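Pyridine nucleotide-disulfide oxidoreductase-like protein (Myceliophthora thermophila, PDB 5MQ6) uses FAD and NADPH to insert a single oxygen atom next to the carbonyl of ketones, preferentially bulky polycyclic ones, giving esters or lactones. Local coordinates at residues A[40-48]-A[227-235]; A[515-526]-A[568-579]. All coordinates share one frame; numbering follows the deposited sequence.

Contact 1 of 2, residues A[40-48]-A[227-235]; sequences GQFIRLKEV and TNPQVPKIP. With NDP (NADPH dihydro-nicotinamide-adenine-dinucleotide phosphate), chain C.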
loop_
_atom_site.group_PDB
_atom_site.type_symbol
_atom_site.label_atom_id
_atom_site.label_comp_id
_atom_site.label_asym_id
_atom_site.label_seq_id
_atom_site.Cartn_x
_atom_site.Cartn_y
_atom_site.Cartn_z
ATOM N N GLY A 40 10.893 -7.236 -14.194
ATOM C CA GLY A 40 12.315 -6.970 -14.592
ATOM C C GLY A 40 12.660 -5.580 -15.137
ATOM O O GLY A 40 13.819 -5.176 -15.146
ATOM N N GLN A 41 11.663 -4.869 -15.644
ATOM C CA GLN A 41 11.808 -3.450 -16.044
ATOM C C GLN A 41 12.111 -2.383 -14.916
ATOM O O GLN A 41 12.425 -1.212 -15.223
ATOM C CB GLN A 41 10.531 -3.045 -16.790
ATOM C CG GLN A 41 9.272 -3.234 -15.914
ATOM C CD GLN A 41 7.986 -2.977 -16.652
ATOM O OE1 GLN A 41 7.222 -3.871 -17.044
ATOM N NE2 GLN A 41 7.753 -1.728 -16.857
ATOM N N PHE A 42 11.957 -2.761 -13.635
ATOM C CA PHE A 42 12.081 -1.827 -12.511
ATOM C C PHE A 42 13.217 -2.298 -11.662
ATOM O O PHE A 42 13.568 -3.445 -11.697
ATOM C CB PHE A 42 10.798 -1.747 -11.640
ATOM C CG PHE A 42 9.562 -1.237 -12.410
ATOM C CD1 PHE A 42 9.556 0.032 -12.991
ATOM C CD2 PHE A 42 8.420 -2.055 -12.570
ATOM C CE1 PHE A 42 8.432 0.496 -13.716
ATOM C CE2 PHE A 42 7.298 -1.605 -13.292
ATOM C CZ PHE A 42 7.293 -0.329 -13.876
ATOM N N ILE A 43 13.817 -1.382 -10.926
ATOM C CA ILE A 43 14.784 -1.733 -9.912
ATOM C C ILE A 43 14.513 -0.859 -8.715
ATOM O O ILE A 43 14.096 0.315 -8.875
ATOM C CB ILE A 43 16.266 -1.660 -10.393
ATOM C CG1 ILE A 43 17.254 -1.907 -9.231
ATOM C CG2 ILE A 43 16.611 -0.357 -11.110
ATOM C CD1 ILE A 43 18.651 -2.158 -9.738
ATOM N N ARG A 44 14.714 -1.416 -7.521
ATOM C CA ARG A 44 14.639 -0.590 -6.340
ATOM C C ARG A 44 15.727 0.482 -6.370
ATOM O O ARG A 44 16.922 0.228 -6.675
ATOM C CB ARG A 44 14.789 -1.379 -5.048
ATOM C CG ARG A 44 13.831 -2.527 -4.881
ATOM C CD ARG A 44 14.359 -3.427 -3.763
ATOM N NE ARG A 44 13.321 -4.356 -3.345
ATOM C CZ ARG A 44 12.959 -5.456 -4.017
ATOM N NH1 ARG A 44 13.560 -5.786 -5.163
ATOM N NH2 ARG A 44 11.979 -6.231 -3.545
ATOM N N LEU A 45 15.307 1.675 -6.001
ATOM C CA LEU A 45 16.190 2.824 -5.887
ATOM C C LEU A 45 17.430 2.478 -5.053
ATOM O O LEU A 45 18.569 2.677 -5.522
ATOM C CB LEU A 45 15.440 4.011 -5.263
ATOM C CG LEU A 45 15.916 5.432 -5.538
ATOM C CD1 LEU A 45 16.288 5.667 -7.023
ATOM C CD2 LEU A 45 14.857 6.439 -5.045
ATOM N N LYS A 46 17.195 1.918 -3.852
ATOM C CA LYS A 46 18.281 1.543 -2.980
ATOM C C LYS A 46 19.197 0.419 -3.530
ATOM O O LYS A 46 20.284 0.291 -3.025
ATOM C CB LYS A 46 17.753 1.123 -1.614
ATOM C CG LYS A 46 17.168 -0.266 -1.630
ATOM C CD LYS A 46 16.543 -0.596 -0.310
ATOM C CE LYS A 46 15.798 -1.918 -0.428
ATOM N NZ LYS A 46 15.432 -2.281 0.951
ATOM N N GLU A 47 18.767 -0.384 -4.506
ATOM C CA GLU A 47 19.688 -1.313 -5.228
ATOM C C GLU A 47 20.313 -0.871 -6.584
ATOM O O GLU A 47 20.869 -1.727 -7.300
ATOM C CB GLU A 47 18.980 -2.622 -5.464
ATOM C CG GLU A 47 18.845 -3.438 -4.192
ATOM C CD GLU A 47 17.830 -4.551 -4.334
ATOM O OE1 GLU A 47 17.329 -4.815 -5.476
ATOM O OE2 GLU A 47 17.538 -5.156 -3.276
ATOM N N VAL A 48 20.230 0.407 -6.973
ATOM C CA VAL A 48 20.779 0.798 -8.265
ATOM C C VAL A 48 22.321 0.744 -8.142
ATOM O O VAL A 48 22.857 1.072 -7.068
ATOM C CB VAL A 48 20.278 2.196 -8.727
ATOM C CG1 VAL A 48 21.131 2.734 -9.890
ATOM C CG2 VAL A 48 18.809 2.125 -9.133
ATOM N N THR A 227 6.620 0.487 -0.062
ATOM C CA THR A 227 7.680 0.754 0.930
ATOM C C THR A 227 9.043 1.057 0.349
ATOM O O THR A 227 9.844 1.704 0.980
ATOM C CB THR A 227 7.801 -0.464 1.895
ATOM O OG1 THR A 227 7.921 -1.698 1.143
ATOM C CG2 THR A 227 6.481 -0.501 2.816
ATOM N N ASN A 228 9.265 0.614 -0.880
ATOM C CA ASN A 228 10.585 0.596 -1.504
ATOM C C ASN A 228 10.468 1.287 -2.823
ATOM O O ASN A 228 10.019 0.642 -3.801
ATOM C CB ASN A 228 10.963 -0.859 -1.705
ATOM C CG ASN A 228 11.319 -1.508 -0.380
ATOM O OD1 ASN A 228 10.439 -2.015 0.392
ATOM N ND2 ASN A 228 12.604 -1.430 -0.066
ATOM N N PRO A 229 10.808 2.584 -2.864
ATOM C CA PRO A 229 10.655 3.350 -4.115
ATOM C C PRO A 229 11.409 2.660 -5.234
ATOM O O PRO A 229 12.562 2.292 -5.012
ATOM C CB PRO A 229 11.306 4.697 -3.801
ATOM C CG PRO A 229 11.347 4.783 -2.346
ATOM C CD PRO A 229 11.463 3.388 -1.832
ATOM N N GLN A 230 10.776 2.500 -6.419
ATOM C CA GLN A 230 11.471 1.974 -7.590
ATOM C C GLN A 230 11.645 3.022 -8.636
ATOM O O GLN A 230 11.034 4.103 -8.589
ATOM C CB GLN A 230 10.706 0.796 -8.207
ATOM C CG GLN A 230 9.236 1.129 -8.578
ATOM C CD GLN A 230 8.522 -0.017 -9.268
ATOM O OE1 GLN A 230 8.793 -1.210 -9.024
ATOM N NE2 GLN A 230 7.575 0.339 -10.129
ATOM N N VAL A 231 12.504 2.678 -9.583
ATOM C CA VAL A 231 12.697 3.432 -10.832
ATOM C C VAL A 231 12.778 2.462 -11.983
ATOM O O VAL A 231 13.220 1.298 -11.828
ATOM C CB VAL A 231 13.948 4.317 -10.840
ATOM C CG1 VAL A 231 13.819 5.331 -9.730
ATOM C CG2 VAL A 231 15.212 3.482 -10.689
ATOM N N PRO A 232 12.340 2.936 -13.144
ATOM C CA PRO A 232 12.444 2.101 -14.333
ATOM C C PRO A 232 13.891 2.028 -14.782
ATOM O O PRO A 232 14.645 2.962 -14.520
ATOM C CB PRO A 232 11.605 2.851 -15.358
ATOM C CG PRO A 232 11.549 4.267 -14.859
ATOM C CD PRO A 232 11.915 4.328 -13.439
ATOM N N LYS A 233 14.256 0.933 -15.446
ATOM C CA LYS A 233 15.595 0.759 -16.001
ATOM C C LYS A 233 15.668 1.608 -17.265
ATOM O O LYS A 233 15.632 1.055 -18.354
ATOM C CB LYS A 233 15.856 -0.691 -16.413
ATOM C CG LYS A 233 15.664 -1.749 -15.356
ATOM C CD LYS A 233 16.909 -1.977 -14.552
ATOM C CE LYS A 233 16.571 -3.036 -13.507
ATOM N NZ LYS A 233 16.195 -4.407 -14.024
ATOM N N ILE A 234 15.739 2.927 -17.141
ATOM C CA ILE A 234 15.828 3.762 -18.343
ATOM C C ILE A 234 17.309 3.898 -18.724
ATOM O O ILE A 234 18.052 4.563 -18.001
ATOM C CB ILE A 234 15.243 5.162 -18.112
ATOM C CG1 ILE A 234 13.698 5.087 -17.876
ATOM C CG2 ILE A 234 15.589 6.114 -19.301
ATOM C CD1 ILE A 234 13.101 6.417 -17.396
ATOM N N PRO A 235 17.729 3.343 -19.879
ATOM C CA PRO A 235 19.157 3.428 -20.279
ATOM C C PRO A 235 19.744 4.812 -20.114
ATOM O O PRO A 235 19.158 5.789 -20.591
ATOM C CB PRO A 235 19.110 3.044 -21.753
ATOM C CG PRO A 235 18.056 2.031 -21.756
ATOM C CD PRO A 235 16.970 2.625 -20.907
HETATM P PA NDP C . 2.518 4.191 -9.398
HETATM O O1A NDP C . 3.341 2.857 -9.445
HETATM O O2A NDP C . 1.023 4.225 -9.202
HETATM O O5B NDP C . 2.955 5.040 -10.690
HETATM C C5B NDP C . 4.247 4.978 -11.259
HETATM C C4B NDP C . 4.086 5.696 -12.583
HETATM O O4B NDP C . 5.346 5.686 -13.305
HETATM C C3B NDP C . 3.024 5.024 -13.460
HETATM O O3B NDP C . 2.133 6.032 -13.972
HETATM C C2B NDP C . 3.899 4.345 -14.490
HETATM O O2B NDP C . 3.233 4.070 -15.756
HETATM C C1B NDP C . 5.062 5.304 -14.617
HETATM N N9A NDP C . 6.208 4.651 -15.253
HETATM C C8A NDP C . 6.823 3.476 -14.902
HETATM N N7A NDP C . 7.824 3.182 -15.754
HETATM C C5A NDP C . 7.810 4.203 -16.649
HETATM C C6A NDP C . 8.585 4.511 -17.843
HETATM N N6A NDP C . 9.545 3.665 -18.194
HETATM N N1A NDP C . 8.284 5.643 -18.514
HETATM C C2A NDP C . 7.283 6.507 -18.148
HETATM N N3A NDP C . 6.502 6.300 -17.075
HETATM C C4A NDP C . 6.747 5.168 -16.327
HETATM O O3 NDP C . 3.075 5.128 -8.234
HETATM P PN NDP C . 2.388 6.377 -7.415
HETATM O O1N NDP C . 3.513 6.875 -6.452
HETATM O O2N NDP C . 1.797 7.403 -8.355
HETATM O O5D NDP C . 1.179 5.713 -6.568
HETATM C C5D NDP C . 1.484 4.539 -5.740
HETATM C C4D NDP C . 0.364 4.251 -4.757
HETATM O O4D NDP C . 0.312 5.266 -3.730
HETATM C C3D NDP C . -0.993 4.440 -5.439
HETATM O O3D NDP C . -1.352 3.461 -6.486
HETATM C C2D NDP C . -1.924 4.674 -4.230
HETATM O O2D NDP C . -2.226 3.417 -3.542
HETATM C C1D NDP C . -1.083 5.666 -3.428
HETATM P P2B NDP C . 2.483 2.645 -15.959
HETATM O O1X NDP C . 3.483 1.605 -15.434
HETATM O O2X NDP C . 2.297 2.419 -17.444
HETATM O O3X NDP C . 1.113 2.762 -15.276
HETATM O O HOH W 1 14.388 1.555 -2.996
#
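Lys233 wraps its aliphatic chain over the backbone of 40-43 and ends on Gly40, where NZ donates a hydrogen bond to Gly40 O (2.7 Å). A bend at chi2 (-88°) and another at chi4 turn the chain back along the neighbouring segment. On the way CE presses on Ile43 CB at 3.4 Å, tighter than usual for two carbons, and the two side chains cross at about a right angle. The backbone of the same lysine is held as well, since Lys233 N bonds to Gln41 O. Val231 is the middle of the pairing: its N and O both bond to Ile43, with Val231 N to Ile43 O at 2.9 Å and nearly straight (171°). These two bonds define a two-stranded antiparallel ribbon of 42-44 and 230-232, in which Ile43-Val231 is the hydrogen-bonded pair and Phe42-Pro232 and Arg44-Gln230 are non-hydrogen-bonded pairs; Leu45 N to Pro229 O, just past the strand ends, continues the ladder. The isopropyl group of Val231 divides its contacts, CG1 meeting Leu45 CD1 at 3.7 Å and CG2 reaching Ile43 CG2 and Val48 CG2. Phe42 lies on the nucleotide side. Gln230 NE2 sits 3.3 Å above the centre of its ring, the amide turned 29° from the ring plane, while Gln41 CG covers the opposite face near the rim. The ring edge is directed at the adenine of NADPH, with Phe42 CE1 3.4 Å from NDP N7A in the ring plane, and Pro232 CB lies 3.6 Å from NDP N6A.

Contact 2 of 2, residues A[515-526]-A[568-579]; sequences TLHGVCSNGFPN and LVEVTSEAEEAW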
loop_
_atom_site.group_PDB
_atom_site.type_symbol
_atom_site.label_atom_id
_atom_site.label_comp_id
_atom_site.label_asym_id
_atom_site.label_seq_id
_atom_site.Cartn_x
_atom_site.Cartn_y
_atom_site.Cartn_z
ATOM N N THR A 515 -1.103 -20.108 4.857
ATOM C CA THR A 515 -1.377 -19.456 6.086
ATOM C C THR A 515 -2.687 -19.947 6.625
ATOM O O THR A 515 -3.410 -20.663 5.979
ATOM C CB THR A 515 -1.615 -17.946 5.895
ATOM O OG1 THR A 515 -2.822 -17.738 5.154
ATOM C CG2 THR A 515 -0.412 -17.331 5.193
ATOM N N LEU A 516 -2.984 -19.567 7.862
ATOM C CA LEU A 516 -4.343 -19.491 8.322
ATOM C C LEU A 516 -4.757 -17.988 8.412
ATOM O O LEU A 516 -4.090 -17.161 9.073
ATOM C CB LEU A 516 -4.590 -20.178 9.631
ATOM C CG LEU A 516 -6.001 -20.187 10.138
ATOM C CD1 LEU A 516 -6.945 -20.806 9.201
ATOM C CD2 LEU A 516 -6.127 -20.781 11.542
ATOM N N HIS A 517 -5.829 -17.671 7.705
ATOM C CA HIS A 517 -6.451 -16.324 7.688
ATOM C C HIS A 517 -5.584 -15.195 7.162
ATOM O O HIS A 517 -5.869 -13.986 7.374
ATOM C CB HIS A 517 -7.001 -16.011 9.090
ATOM C CG HIS A 517 -7.983 -17.018 9.619
ATOM N ND1 HIS A 517 -8.181 -17.226 10.977
ATOM C CD2 HIS A 517 -8.886 -17.803 9.004
ATOM C CE1 HIS A 517 -9.142 -18.106 11.150
ATOM N NE2 HIS A 517 -9.627 -18.420 9.975
ATOM N N GLY A 518 -4.504 -15.570 6.507
ATOM C CA GLY A 518 -3.480 -14.653 5.996
ATOM C C GLY A 518 -2.481 -14.106 6.999
ATOM O O GLY A 518 -1.632 -13.261 6.633
ATOM N N VAL A 519 -2.498 -14.594 8.226
ATOM C CA VAL A 519 -1.701 -13.894 9.254
ATOM C C VAL A 519 -0.579 -14.668 9.915
ATOM O O VAL A 519 0.215 -14.087 10.702
ATOM C CB VAL A 519 -2.609 -13.359 10.399
ATOM C CG1 VAL A 519 -3.626 -12.369 9.841
ATOM C CG2 VAL A 519 -3.298 -14.455 11.117
ATOM N N CYS A 520 -0.518 -15.969 9.654
ATOM C CA CYS A 520 0.580 -16.824 10.230
ATOM C C CYS A 520 0.782 -18.045 9.344
ATOM O O CYS A 520 -0.075 -18.350 8.495
ATOM C CB CYS A 520 0.209 -17.232 11.653
ATOM S SG CYS A 520 -1.294 -18.249 11.677
ATOM N N SER A 521 1.875 -18.774 9.564
ATOM C CA SER A 521 2.295 -19.949 8.779
ATOM C C SER A 521 2.980 -21.022 9.696
ATOM O O SER A 521 3.749 -20.712 10.683
ATOM C CB SER A 521 3.284 -19.545 7.703
ATOM O OG SER A 521 3.273 -20.458 6.597
ATOM N N ASN A 522 2.710 -22.263 9.338
ATOM C CA ASN A 522 3.258 -23.407 10.030
ATOM C C ASN A 522 4.752 -23.470 9.897
ATOM O O ASN A 522 5.309 -23.293 8.793
ATOM C CB ASN A 522 2.632 -24.718 9.543
ATOM C CG ASN A 522 3.242 -25.905 10.234
ATOM O OD1 ASN A 522 4.075 -26.493 9.640
ATOM N ND2 ASN A 522 2.955 -26.136 11.560
ATOM N N GLY A 523 5.390 -23.751 11.018
ATOM C CA GLY A 523 6.895 -23.700 11.132
ATOM C C GLY A 523 7.461 -22.422 11.688
ATOM O O GLY A 523 8.649 -22.328 11.867
ATOM N N PHE A 524 6.590 -21.453 11.992
ATOM C CA PHE A 524 6.912 -20.046 12.299
ATOM C C PHE A 524 6.097 -19.605 13.450
ATOM O O PHE A 524 5.310 -18.683 13.324
ATOM C CB PHE A 524 6.781 -19.119 11.051
ATOM C CG PHE A 524 7.598 -19.624 9.865
ATOM C CD1 PHE A 524 7.071 -20.590 9.026
ATOM C CD2 PHE A 524 8.885 -19.217 9.682
ATOM C CE1 PHE A 524 7.781 -21.121 7.989
ATOM C CE2 PHE A 524 9.644 -19.730 8.639
ATOM C CZ PHE A 524 9.091 -20.700 7.790
ATOM N N PRO A 525 6.290 -20.305 14.620
ATOM C CA PRO A 525 5.533 -20.035 15.846
ATOM C C PRO A 525 5.764 -18.631 16.322
ATOM O O PRO A 525 6.852 -18.106 16.142
ATOM C CB PRO A 525 6.090 -21.072 16.861
ATOM C CG PRO A 525 7.472 -21.328 16.384
ATOM C CD PRO A 525 7.476 -21.138 14.915
ATOM N N ASN A 526 4.729 -18.027 16.925
ATOM C CA ASN A 526 4.829 -16.701 17.463
ATOM C C ASN A 526 5.182 -15.637 16.470
ATOM O O ASN A 526 5.601 -14.572 16.858
ATOM C CB ASN A 526 5.707 -16.654 18.728
ATOM C CG ASN A 526 5.021 -17.289 19.914
ATOM O OD1 ASN A 526 3.979 -17.943 19.759
ATOM N ND2 ASN A 526 5.600 -17.101 21.128
ATOM N N LEU A 568 3.245 -20.251 23.340
ATOM C CA LEU A 568 3.792 -20.593 22.081
ATOM C C LEU A 568 2.622 -20.977 21.200
ATOM O O LEU A 568 1.979 -21.975 21.484
ATOM C CB LEU A 568 4.784 -21.744 22.273
ATOM C CG LEU A 568 5.514 -22.168 21.006
ATOM C CD1 LEU A 568 6.429 -21.043 20.514
ATOM C CD2 LEU A 568 6.289 -23.442 21.232
ATOM N N VAL A 569 2.430 -20.251 20.089
ATOM C CA VAL A 569 1.272 -20.344 19.272
ATOM C C VAL A 569 1.689 -20.588 17.868
ATOM O O VAL A 569 2.378 -19.739 17.279
ATOM C CB VAL A 569 0.542 -18.973 19.237
ATOM C CG1 VAL A 569 -0.731 -19.108 18.432
ATOM C CG2 VAL A 569 0.208 -18.537 20.615
ATOM N N GLU A 570 1.211 -21.684 17.269
ATOM C CA GLU A 570 1.705 -22.105 15.942
ATOM C C GLU A 570 0.598 -22.759 15.184
ATOM O O GLU A 570 0.014 -23.723 15.671
ATOM C CB GLU A 570 2.848 -23.134 16.046
ATOM C CG GLU A 570 3.539 -23.295 14.712
ATOM C CD GLU A 570 4.750 -24.199 14.711
ATOM O OE1 GLU A 570 5.169 -24.646 15.771
ATOM O OE2 GLU A 570 5.276 -24.461 13.633
ATOM N N VAL A 571 0.247 -22.203 14.035
ATOM C CA VAL A 571 -0.782 -22.862 13.200
ATOM C C VAL A 571 -0.272 -24.272 12.726
ATOM O O VAL A 571 0.940 -24.460 12.418
ATOM C CB VAL A 571 -1.211 -22.038 11.993
ATOM C CG1 VAL A 571 -0.105 -21.824 10.976
ATOM C CG2 VAL A 571 -2.434 -22.673 11.285
ATOM N N THR A 572 -1.187 -25.211 12.633
ATOM C CA THR A 572 -0.772 -26.532 12.110
ATOM C C THR A 572 -0.702 -26.569 10.557
ATOM O O THR A 572 -1.337 -25.782 9.866
ATOM C CB THR A 572 -1.727 -27.627 12.571
ATOM O OG1 THR A 572 -3.009 -27.333 12.075
ATOM C CG2 THR A 572 -1.820 -27.686 14.110
ATOM N N SER A 573 0.023 -27.498 10.004
ATOM C CA SER A 573 0.112 -27.648 8.529
ATOM C C SER A 573 -1.254 -27.972 7.957
ATOM O O SER A 573 -1.596 -27.481 6.912
ATOM C CB SER A 573 1.164 -28.699 8.067
ATOM O OG SER A 573 0.921 -29.879 8.756
ATOM N N GLU A 574 -2.020 -28.767 8.710
ATOM C CA GLU A 574 -3.407 -29.151 8.357
ATOM C C GLU A 574 -4.290 -27.995 8.215
ATOM O O GLU A 574 -5.066 -27.980 7.296
ATOM C CB GLU A 574 -4.105 -30.002 9.450
ATOM C CG GLU A 574 -3.932 -31.433 9.180
ATOM C CD GLU A 574 -3.767 -32.193 10.437
ATOM O OE1 GLU A 574 -4.675 -32.054 11.297
ATOM O OE2 GLU A 574 -2.727 -32.891 10.552
ATOM N N ALA A 575 -4.246 -27.096 9.198
ATOM C CA ALA A 575 -5.179 -25.937 9.237
ATOM C C ALA A 575 -4.795 -24.944 8.127
ATOM O O ALA A 575 -5.664 -24.474 7.384
ATOM C CB ALA A 575 -5.179 -25.283 10.583
ATOM N N GLU A 576 -3.504 -24.690 7.920
ATOM C CA GLU A 576 -3.083 -23.790 6.840
ATOM C C GLU A 576 -3.373 -24.354 5.443
ATOM O O GLU A 576 -3.630 -23.619 4.440
ATOM C CB GLU A 576 -1.646 -23.387 7.031
ATOM C CG GLU A 576 -0.603 -24.340 6.496
ATOM C CD GLU A 576 0.813 -23.832 6.671
ATOM O OE1 GLU A 576 1.012 -22.730 7.253
ATOM O OE2 GLU A 576 1.772 -24.569 6.246
ATOM N N GLU A 577 -3.307 -25.674 5.349
ATOM C CA GLU A 577 -3.558 -26.308 4.090
ATOM C C GLU A 577 -5.065 -26.325 3.751
ATOM O O GLU A 577 -5.441 -26.069 2.630
ATOM C CB GLU A 577 -2.944 -27.701 4.107
ATOM C CG GLU A 577 -2.712 -28.217 2.731
ATOM C CD GLU A 577 -1.588 -27.552 2.010
ATOM O OE1 GLU A 577 -0.806 -26.745 2.560
ATOM O OE2 GLU A 577 -1.485 -27.867 0.840
ATOM N N ALA A 578 -5.923 -26.544 4.727
ATOM C CA ALA A 578 -7.326 -26.378 4.530
ATOM C C ALA A 578 -7.669 -24.942 4.063
ATOM O O ALA A 578 -8.484 -24.737 3.177
ATOM C CB ALA A 578 -8.051 -26.731 5.826
ATOM N N TRP A 579 -7.008 -23.954 4.673
ATOM C CA TRP A 579 -7.344 -22.561 4.437
ATOM C C TRP A 579 -6.906 -22.255 2.980
ATOM O O TRP A 579 -7.645 -21.623 2.195
ATOM C CB TRP A 579 -6.625 -21.673 5.497
ATOM C CG TRP A 579 -6.907 -20.215 5.232
ATOM C CD1 TRP A 579 -6.099 -19.329 4.721
ATOM C CD2 TRP A 579 -8.167 -19.588 5.411
ATOM N NE1 TRP A 579 -6.766 -18.113 4.572
ATOM C CE2 TRP A 579 -8.051 -18.274 4.977
ATOM C CE3 TRP A 579 -9.393 -20.028 5.904
ATOM C CZ2 TRP A 579 -9.077 -17.402 5.011
ATOM C CZ3 TRP A 579 -10.446 -19.151 5.920
ATOM C CH2 TRP A 579 -10.270 -17.846 5.522
HETATM O O HOH W 2 2.200 -20.148 13.216
#
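Glu576 OE1 accepts the backbone N of Asn522 at 2.7 Å in an almost linear bond (177°), although the donor stands above the carboxylate plane. The other oxygen, OE2, forms a salt bridge with Lys507, so the buried carboxylate is shared between the loop and helix 504-511. One residue on, Glu570 OE2 accepts Gly523 N at 2.7 Å through its anti lone pair, in a bent bond; Glu570 OE1 is salt-bridged to Arg499. A chi1 of 178° swings the Asn522 amide away from its own N and toward the end of the strand, where ND2 donates to Val571 O at 2.8 Å; Val571 O lies in the plane of the amide, and ND2 in that of the carbonyl. Asn526 pairs with Val569 through two bonds: its N donates to Val569 O, and its OD1 accepts Val569 N at 2.8 Å.

Packing continues from these bonds. Pro525 lies alongside the Glu570 chain, both pointing the same way. The two methyls of Val571 part company, CG1 lying against the Ser521-Asn522 peptide and CG2 against Leu516 CB (3.7 Å), while Cys520 SG rests near CB. Farther along, Trp579 spreads one indole face beneath the Leu516-His517 peptide, with His517 N 3.3 Å above its plane. The His517 ring enters edge-on, its CD2 3.7 Å from Trp579 CZ3, and the planes stand at 87°, a T-shaped pair. Overall, the 515-526 loop follows a strand-to-helix junction: a type II turn, Ser521 to Phe524, faces the end of strand 567-571, and Thr572 is the N-cap of helix 573-585, its OG1 accepting Ala575 N.

Contact 1 and contact 2 are separate in space, their centres about 33 Å apart and their nearest atoms about 16 Å apart, and they follow in series along the chain. Contact 1 belongs to the cofactor region: Phe42 and Pro232 line the NADPH pocket, Thr227 touches FAD, and the side chain of Asn228 is about 6 Å from the bound FAD. Contact 2 lies farther out, its centre about 24 Å from the centre of the chain against about 17 Å for contact 1. Phe524 of contact 2 has its side chain about 12 Å from that of the FAD-binding Thr492.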